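Local coordinates for giding protein-mglB (Thermus thermophilus, PDB 1J3W), which probably acts as a guanyl-nucleotide exchange factor and molecular adaptor of the Roadblock/LC7 family, and may take part in gliding motility, at residues T27-R37 with H102-A113. Sequence-based numbering, arbitrary orientation.
Sequences TGARYALLIDR and HALLVLVFDETA
The guanidinium of Arg-30 offers its edge to Asp-110, NE and NH2 both turned on OD1 and the two planes 89° apart. Arg-30 NE lies 2.8 Å from Asp-110 OD1, approaching from above the carboxylate plane, while the longer NH2 bond uses the anti lone pair. An extended chain from CG to NE, CG anti to the carbonyl carbon (chi1 -69°), carries the group there. Arg-30 CB rests over the centre of one face of the Tyr-31 ring, whose CD2 meets Val-108 CB obliquely at 3.8 Å. At the other end of the contact a water lies in plane at the edge of the Arg-37 guanidinium, joining NH1 to Ala-103 O, while Leu-104 CD2 approaches Arg-37 NH1 obliquely at 3.7 Å. OD2 of Asp-110 takes the backbone N of Thr-112, an Asx turn, and also Thr-112 OG1 at 2.6 Å. With an alanine at Asp-110, the Arg-30 guanidinium is likely to lose its salt-bridge mate and Thr-112 its Asx-turn acceptor. Val-108 O accepts from both Arg-30 N and Tyr-31 N, a classic beta bulge. Beyond it, strands 31-36 and 103-109 run antiparallel, 103-109 being the central strand of the five-stranded Roadblock/LC7 sheet (order 2-1-5-4-3), with Leu-33 and Val-106, and Ile-35 and Leu-104, among the hydrogen-bonded pairs. On the face carrying these residues, Ile-35 CD1 reaches Val-106 CG2 at 4.0 Å, and helix 56-69 packs on Leu-33, Ile-35 and Val-108. On the other face, Ala-32 CB presses tightly on Leu-107 CD2 at 3.5 Å, and helix 115-135 packs on Leu-105.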
ATOM      1  N   THR B  27      18.714  -7.455  22.316  1.00 10.57           N
ATOM      2  CA  THR B  27      18.707  -6.286  21.441  1.00 10.71           C
ATOM      3  C   THR B  27      18.553  -4.934  22.107  1.00  9.84           C
ATOM      4  O   THR B  27      19.039  -3.930  21.588  1.00 11.69           O
ATOM      5  CB  THR B  27      17.566  -6.368  20.402  1.00  9.82           C
ATOM      6  OG1 THR B  27      16.300  -6.372  21.085  1.00  9.58           O
ATOM      7  CG2 THR B  27      17.697  -7.617  19.550  1.00 11.22           C
ATOM      8  N   GLY B  28      17.871  -4.909  23.244  1.00  9.79           N
ATOM      9  CA  GLY B  28      17.615  -3.647  23.908  1.00  9.75           C
ATOM     10  C   GLY B  28      16.349  -3.016  23.343  1.00 10.05           C
ATOM     11  O   GLY B  28      16.034  -1.868  23.656  1.00 10.56           O
ATOM     12  N   ALA B  29      15.621  -3.756  22.507  1.00  8.72           N
ATOM     13  CA  ALA B  29      14.381  -3.245  21.921  1.00  8.61           C
ATOM     14  C   ALA B  29      13.280  -3.084  22.967  1.00  8.83           C
ATOM     15  O   ALA B  29      13.335  -3.683  24.044  1.00 10.30           O
ATOM     16  CB  ALA B  29      13.897  -4.173  20.808  1.00  9.38           C
ATOM     17  N   ARG B  30      12.276  -2.280  22.632  1.00  8.66           N
ATOM     18  CA  ARG B  30      11.156  -2.029  23.528  1.00  8.70           C
ATOM     19  C   ARG B  30      10.077  -3.094  23.455  1.00  8.65           C
ATOM     20  O   ARG B  30       9.626  -3.608  24.478  1.00  8.67           O
ATOM     21  CB  ARG B  30      10.485  -0.691  23.205  1.00 10.39           C
ATOM     22  CG  ARG B  30      11.288   0.553  23.500  1.00 12.99           C
ATOM     23  CD  ARG B  30      10.381   1.775  23.361  1.00 16.07           C
ATOM     24  NE  ARG B  30      11.064   3.019  23.698  1.00 20.15           N
ATOM     25  CZ  ARG B  30      10.447   4.184  23.858  1.00 19.48           C
ATOM     26  NH1 ARG B  30       9.129   4.263  23.719  1.00 22.85           N
ATOM     27  NH2 ARG B  30      11.150   5.274  24.139  1.00 22.56           N
ATOM     28  N   TYR B  31       9.648  -3.410  22.236  1.00  8.68           N
ATOM     29  CA  TYR B  31       8.560  -4.362  22.054  1.00  9.28           C
ATOM     30  C   TYR B  31       8.872  -5.371  20.968  1.00  8.12           C
ATOM     31  O   TYR B  31       9.510  -5.043  19.963  1.00  8.42           O
ATOM     32  CB  TYR B  31       7.270  -3.603  21.692  1.00  9.85           C
ATOM     33  CG  TYR B  31       7.059  -2.330  22.491  1.00 10.55           C
ATOM     34  CD1 TYR B  31       6.952  -2.365  23.881  1.00  9.98           C
ATOM     35  CD2 TYR B  31       7.021  -1.084  21.860  1.00 10.44           C
ATOM     36  CE1 TYR B  31       6.826  -1.194  24.625  1.00  9.79           C
ATOM     37  CE2 TYR B  31       6.893   0.097  22.598  1.00 10.91           C
ATOM     38  CZ  TYR B  31       6.801   0.030  23.978  1.00  9.01           C
ATOM     39  OH  TYR B  31       6.707   1.192  24.714  1.00 12.52           O
ATOM     40  N   ALA B  32       8.413  -6.597  21.177  1.00  8.04           N
ATOM     41  CA  ALA B  32       8.627  -7.675  20.217  1.00  8.66           C
ATOM     42  C   ALA B  32       7.309  -8.390  19.980  1.00  9.21           C
ATOM     43  O   ALA B  32       6.600  -8.731  20.927  1.00 10.17           O
ATOM     44  CB  ALA B  32       9.662  -8.650  20.749  1.00 10.09           C
ATOM     45  N   LEU B  33       6.972  -8.618  18.718  1.00  8.49           N
ATOM     46  CA  LEU B  33       5.723  -9.295  18.400  1.00 10.39           C
ATOM     47  C   LEU B  33       5.868 -10.259  17.248  1.00 10.02           C
ATOM     48  O   LEU B  33       6.720 -10.080  16.377  1.00 10.25           O
ATOM     49  CB  LEU B  33       4.636  -8.300  17.982  1.00 14.01           C
ATOM     50  CG  LEU B  33       4.293  -7.020  18.726  1.00 15.20           C
ATOM     51  CD1 LEU B  33       5.316  -5.939  18.393  1.00 12.33           C
ATOM     52  CD2 LEU B  33       2.903  -6.566  18.284  1.00 15.71           C
ATOM     53  N   LEU B  34       5.028 -11.288  17.258  1.00 10.41           N
ATOM     54  CA  LEU B  34       4.926 -12.161  16.148  1.00 10.77           C
ATOM     55  C   LEU B  34       3.521 -12.023  15.684  1.00 10.76           C
ATOM     56  O   LEU B  34       2.574 -12.171  16.443  1.00 11.30           O
ATOM     57  CB  LEU B  34       5.170 -13.589  16.633  1.00 10.64           C
ATOM     58  CG  LEU B  34       5.002 -14.614  15.512  1.00 12.88           C
ATOM     59  CD1 LEU B  34       6.137 -14.545  14.489  1.00 15.07           C
ATOM     60  CD2 LEU B  34       4.969 -16.054  16.020  1.00 15.35           C
ATOM     61  N   ILE B  35       3.359 -11.632  14.427  1.00 10.23           N
ATOM     62  CA  ILE B  35       2.032 -11.385  13.877  1.00 10.75           C
ATOM     63  C   ILE B  35       1.858 -12.187  12.600  1.00 12.30           C
ATOM     64  O   ILE B  35       2.837 -12.608  11.992  1.00 12.15           O
ATOM     65  CB  ILE B  35       1.831  -9.881  13.557  1.00 10.53           C
ATOM     66  CG1 ILE B  35       2.697  -9.464  12.361  1.00 12.02           C
ATOM     67  CG2 ILE B  35       2.221  -9.041  14.774  1.00 11.20           C
ATOM     68  CD1 ILE B  35       2.482  -8.026  11.926  1.00 12.42           C
ATOM     69  N   ASP B  36       0.617 -12.429  12.194  1.00 14.35           N
ATOM     70  CA  ASP B  36       0.435 -13.162  10.954  1.00 16.74           C
ATOM     71  C   ASP B  36       0.344 -12.128   9.848  1.00 17.80           C
ATOM     72  O   ASP B  36       0.177 -10.936  10.115  1.00 18.87           O
ATOM     73  CB  ASP B  36      -0.801 -14.084  10.999  1.00 17.07           C
ATOM     74  CG  ASP B  36      -2.128 -13.339  10.979  1.00 19.81           C
ATOM     75  OD1 ASP B  36      -3.166 -14.030  11.046  1.00 25.90           O
ATOM     76  OD2 ASP B  36      -2.160 -12.098  10.898  1.00 20.81           O
ATOM     77  N   ARG B  37       0.469 -12.564   8.602  1.00 19.18           N
ATOM     78  CA  ARG B  37       0.432 -11.611   7.506  1.00 21.05           C
ATOM     79  C   ARG B  37      -0.913 -10.901   7.347  1.00 20.92           C
ATOM     80  O   ARG B  37      -1.049  -9.995   6.526  1.00 24.25           O
ATOM     81  CB  ARG B  37       0.861 -12.302   6.209  1.00 19.82           C
ATOM     82  CG  ARG B  37       2.260 -12.918   6.306  1.00 22.17           C
ATOM     83  CD  ARG B  37       2.783 -13.346   4.941  1.00 20.21           C
ATOM     84  NE  ARG B  37       2.930 -12.199   4.053  1.00 19.03           N
ATOM     85  CZ  ARG B  37       4.060 -11.521   3.868  1.00 18.48           C
ATOM     86  NH1 ARG B  37       5.169 -11.871   4.504  1.00 15.52           N
ATOM     87  NH2 ARG B  37       4.076 -10.478   3.053  1.00 20.92           N
ATOM     88  N   HIS B 102       4.013 -17.438   6.617  1.00 18.06           N
ATOM     89  CA  HIS B 102       2.784 -16.785   7.052  1.00 17.48           C
ATOM     90  C   HIS B 102       2.844 -15.893   8.280  1.00 16.70           C
ATOM     91  O   HIS B 102       1.800 -15.501   8.800  1.00 17.21           O
ATOM     92  CB  HIS B 102       1.699 -17.841   7.273  1.00 21.23           C
ATOM     93  CG  HIS B 102       1.525 -18.775   6.117  1.00 24.30           C
ATOM     94  ND1 HIS B 102       2.238 -19.947   5.992  1.00 28.95           N
ATOM     95  CD2 HIS B 102       0.742 -18.691   5.015  1.00 27.63           C
ATOM     96  CE1 HIS B 102       1.902 -20.547   4.864  1.00 28.47           C
ATOM     97  NE2 HIS B 102       0.996 -19.805   4.252  1.00 28.69           N
ATOM     98  N   ALA B 103       4.042 -15.561   8.745  1.00 13.56           N
ATOM     99  CA  ALA B 103       4.149 -14.708   9.921  1.00 11.96           C
ATOM    100  C   ALA B 103       5.297 -13.716   9.801  1.00 10.37           C
ATOM    101  O   ALA B 103       6.172 -13.860   8.950  1.00 11.93           O
ATOM    102  CB  ALA B 103       4.316 -15.560  11.176  1.00 12.59           C
ATOM    103  N   LEU B 104       5.277 -12.714  10.672  1.00  9.98           N
ATOM    104  CA  LEU B 104       6.288 -11.666  10.678  1.00 10.24           C
ATOM    105  C   LEU B 104       6.742 -11.353  12.093  1.00 10.17           C
ATOM    106  O   LEU B 104       5.921 -11.285  13.009  1.00 10.63           O
ATOM    107  CB  LEU B 104       5.711 -10.379  10.083  1.00 11.28           C
ATOM    108  CG  LEU B 104       5.190 -10.404   8.643  1.00 11.80           C
ATOM    109  CD1 LEU B 104       4.360  -9.161   8.363  1.00 13.61           C
ATOM    110  CD2 LEU B 104       6.360 -10.496   7.686  1.00 13.43           C
ATOM    111  N   LEU B 105       8.046 -11.168  12.260  1.00 10.22           N
ATOM    112  CA  LEU B 105       8.612 -10.780  13.546  1.00  9.56           C
ATOM    113  C   LEU B 105       8.706  -9.260  13.490  1.00 10.23           C
ATOM    114  O   LEU B 105       9.183  -8.707  12.499  1.00 10.93           O
ATOM    115  CB  LEU B 105      10.020 -11.342  13.735  1.00  9.93           C
ATOM    116  CG  LEU B 105      10.787 -10.672  14.887  1.00 12.60           C
ATOM    117  CD1 LEU B 105      10.154 -11.035  16.229  1.00 11.68           C
ATOM    118  CD2 LEU B 105      12.237 -11.095  14.842  1.00 14.40           C
ATOM    119  N   VAL B 106       8.247  -8.592  14.538  1.00  9.37           N
ATOM    120  CA  VAL B 106       8.286  -7.135  14.601  1.00  8.98           C
ATOM    121  C   VAL B 106       9.013  -6.683  15.866  1.00  9.04           C
ATOM    122  O   VAL B 106       8.704  -7.145  16.959  1.00  9.08           O
ATOM    123  CB  VAL B 106       6.860  -6.536  14.641  1.00  8.27           C
ATOM    124  CG1 VAL B 106       6.935  -5.012  14.696  1.00  9.59           C
ATOM    125  CG2 VAL B 106       6.059  -6.999  13.420  1.00 11.44           C
ATOM    126  N   LEU B 107      10.002  -5.807  15.709  1.00  9.33           N
ATOM    127  CA  LEU B 107      10.719  -5.262  16.857  1.00  7.78           C
ATOM    128  C   LEU B 107      10.633  -3.749  16.781  1.00  8.41           C
ATOM    129  O   LEU B 107      10.925  -3.157  15.742  1.00  9.22           O
ATOM    130  CB  LEU B 107      12.195  -5.671  16.856  1.00  8.96           C
ATOM    131  CG  LEU B 107      12.523  -7.160  16.982  1.00  8.51           C
ATOM    132  CD1 LEU B 107      14.035  -7.369  16.930  1.00 10.68           C
ATOM    133  CD2 LEU B 107      11.969  -7.694  18.302  1.00 10.90           C
ATOM    134  N   VAL B 108      10.203  -3.129  17.872  1.00  8.57           N
ATOM    135  CA  VAL B 108      10.120  -1.673  17.955  1.00  9.07           C
ATOM    136  C   VAL B 108      11.247  -1.288  18.899  1.00  9.66           C
ATOM    137  O   VAL B 108      11.355  -1.835  20.002  1.00  9.25           O
ATOM    138  CB  VAL B 108       8.779  -1.210  18.545  1.00  9.20           C
ATOM    139  CG1 VAL B 108       8.804   0.302  18.770  1.00 10.10           C
ATOM    140  CG2 VAL B 108       7.644  -1.593  17.607  1.00 12.49           C
ATOM    141  N   PHE B 109      12.087  -0.350  18.476  1.00  9.31           N
ATOM    142  CA  PHE B 109      13.223   0.028  19.302  1.00  9.56           C
ATOM    143  C   PHE B 109      13.500   1.517  19.279  1.00 11.71           C
ATOM    144  O   PHE B 109      12.983   2.242  18.430  1.00 13.05           O
ATOM    145  CB  PHE B 109      14.465  -0.754  18.836  1.00 11.56           C
ATOM    146  CG  PHE B 109      14.856  -0.500  17.395  1.00 10.91           C
ATOM    147  CD1 PHE B 109      15.776   0.495  17.071  1.00 12.10           C
ATOM    148  CD2 PHE B 109      14.306  -1.260  16.361  1.00 12.18           C
ATOM    149  CE1 PHE B 109      16.143   0.731  15.739  1.00 13.85           C
ATOM    150  CE2 PHE B 109      14.664  -1.034  15.029  1.00 12.12           C
ATOM    151  CZ  PHE B 109      15.581  -0.040  14.717  1.00 13.14           C
ATOM    152  N   ASP B 110      14.290   1.970  20.246  1.00 11.39           N
ATOM    153  CA  ASP B 110      14.674   3.372  20.318  1.00 12.90           C
ATOM    154  C   ASP B 110      16.198   3.452  20.269  1.00 13.63           C
ATOM    155  O   ASP B 110      16.861   2.474  19.902  1.00 13.50           O
ATOM    156  CB  ASP B 110      14.080   4.051  21.572  1.00 13.48           C
ATOM    157  CG  ASP B 110      14.557   3.441  22.877  1.00 13.81           C
ATOM    158  OD1 ASP B 110      13.822   3.551  23.883  1.00 15.49           O
ATOM    159  OD2 ASP B 110      15.658   2.875  22.914  1.00 13.92           O
ATOM    160  N   GLU B 111      16.760   4.606  20.610  1.00 15.01           N
ATOM    161  CA  GLU B 111      18.208   4.776  20.550  1.00 17.80           C
ATOM    162  C   GLU B 111      19.010   3.865  21.468  1.00 16.17           C
ATOM    163  O   GLU B 111      20.213   3.697  21.272  1.00 17.36           O
ATOM    164  CB  GLU B 111      18.589   6.234  20.835  1.00 21.40           C
ATOM    165  CG  GLU B 111      18.011   6.780  22.124  1.00 27.20           C
ATOM    166  CD  GLU B 111      16.772   7.613  21.888  1.00 30.90           C
ATOM    167  OE1 GLU B 111      16.922   8.787  21.485  1.00 32.20           O
ATOM    168  OE2 GLU B 111      15.653   7.092  22.092  1.00 30.42           O
ATOM    169  N   THR B 112      18.362   3.268  22.462  1.00 14.15           N
ATOM    170  CA  THR B 112      19.092   2.397  23.375  1.00 14.18           C
ATOM    171  C   THR B 112      19.278   0.975  22.858  1.00 13.65           C
ATOM    172  O   THR B 112      19.887   0.142  23.527  1.00 14.69           O
ATOM    173  CB  THR B 112      18.451   2.365  24.787  1.00 13.23           C
ATOM    174  OG1 THR B 112      17.138   1.793  24.740  1.00 14.07           O
ATOM    175  CG2 THR B 112      18.375   3.776  25.349  1.00 15.56           C
ATOM    176  N   ALA B 113      18.769   0.705  21.661  1.00 13.71           N
ATOM    177  CA  ALA B 113      18.923  -0.610  21.044  1.00 12.62           C
ATOM    178  C   ALA B 113      19.902  -0.470  19.883  1.00 13.48           C
ATOM    179  O   ALA B 113      19.573   0.124  18.851  1.00 12.99           O
ATOM    180  CB  ALA B 113      17.582  -1.116  20.536  1.00 12.42           C
TER
HETATM  181  O   HOH W   1      14.789   0.208  22.450  1.00  9.57           O
HETATM  182  O   HOH W   2       5.980 -14.062   6.197  1.00 15.54           O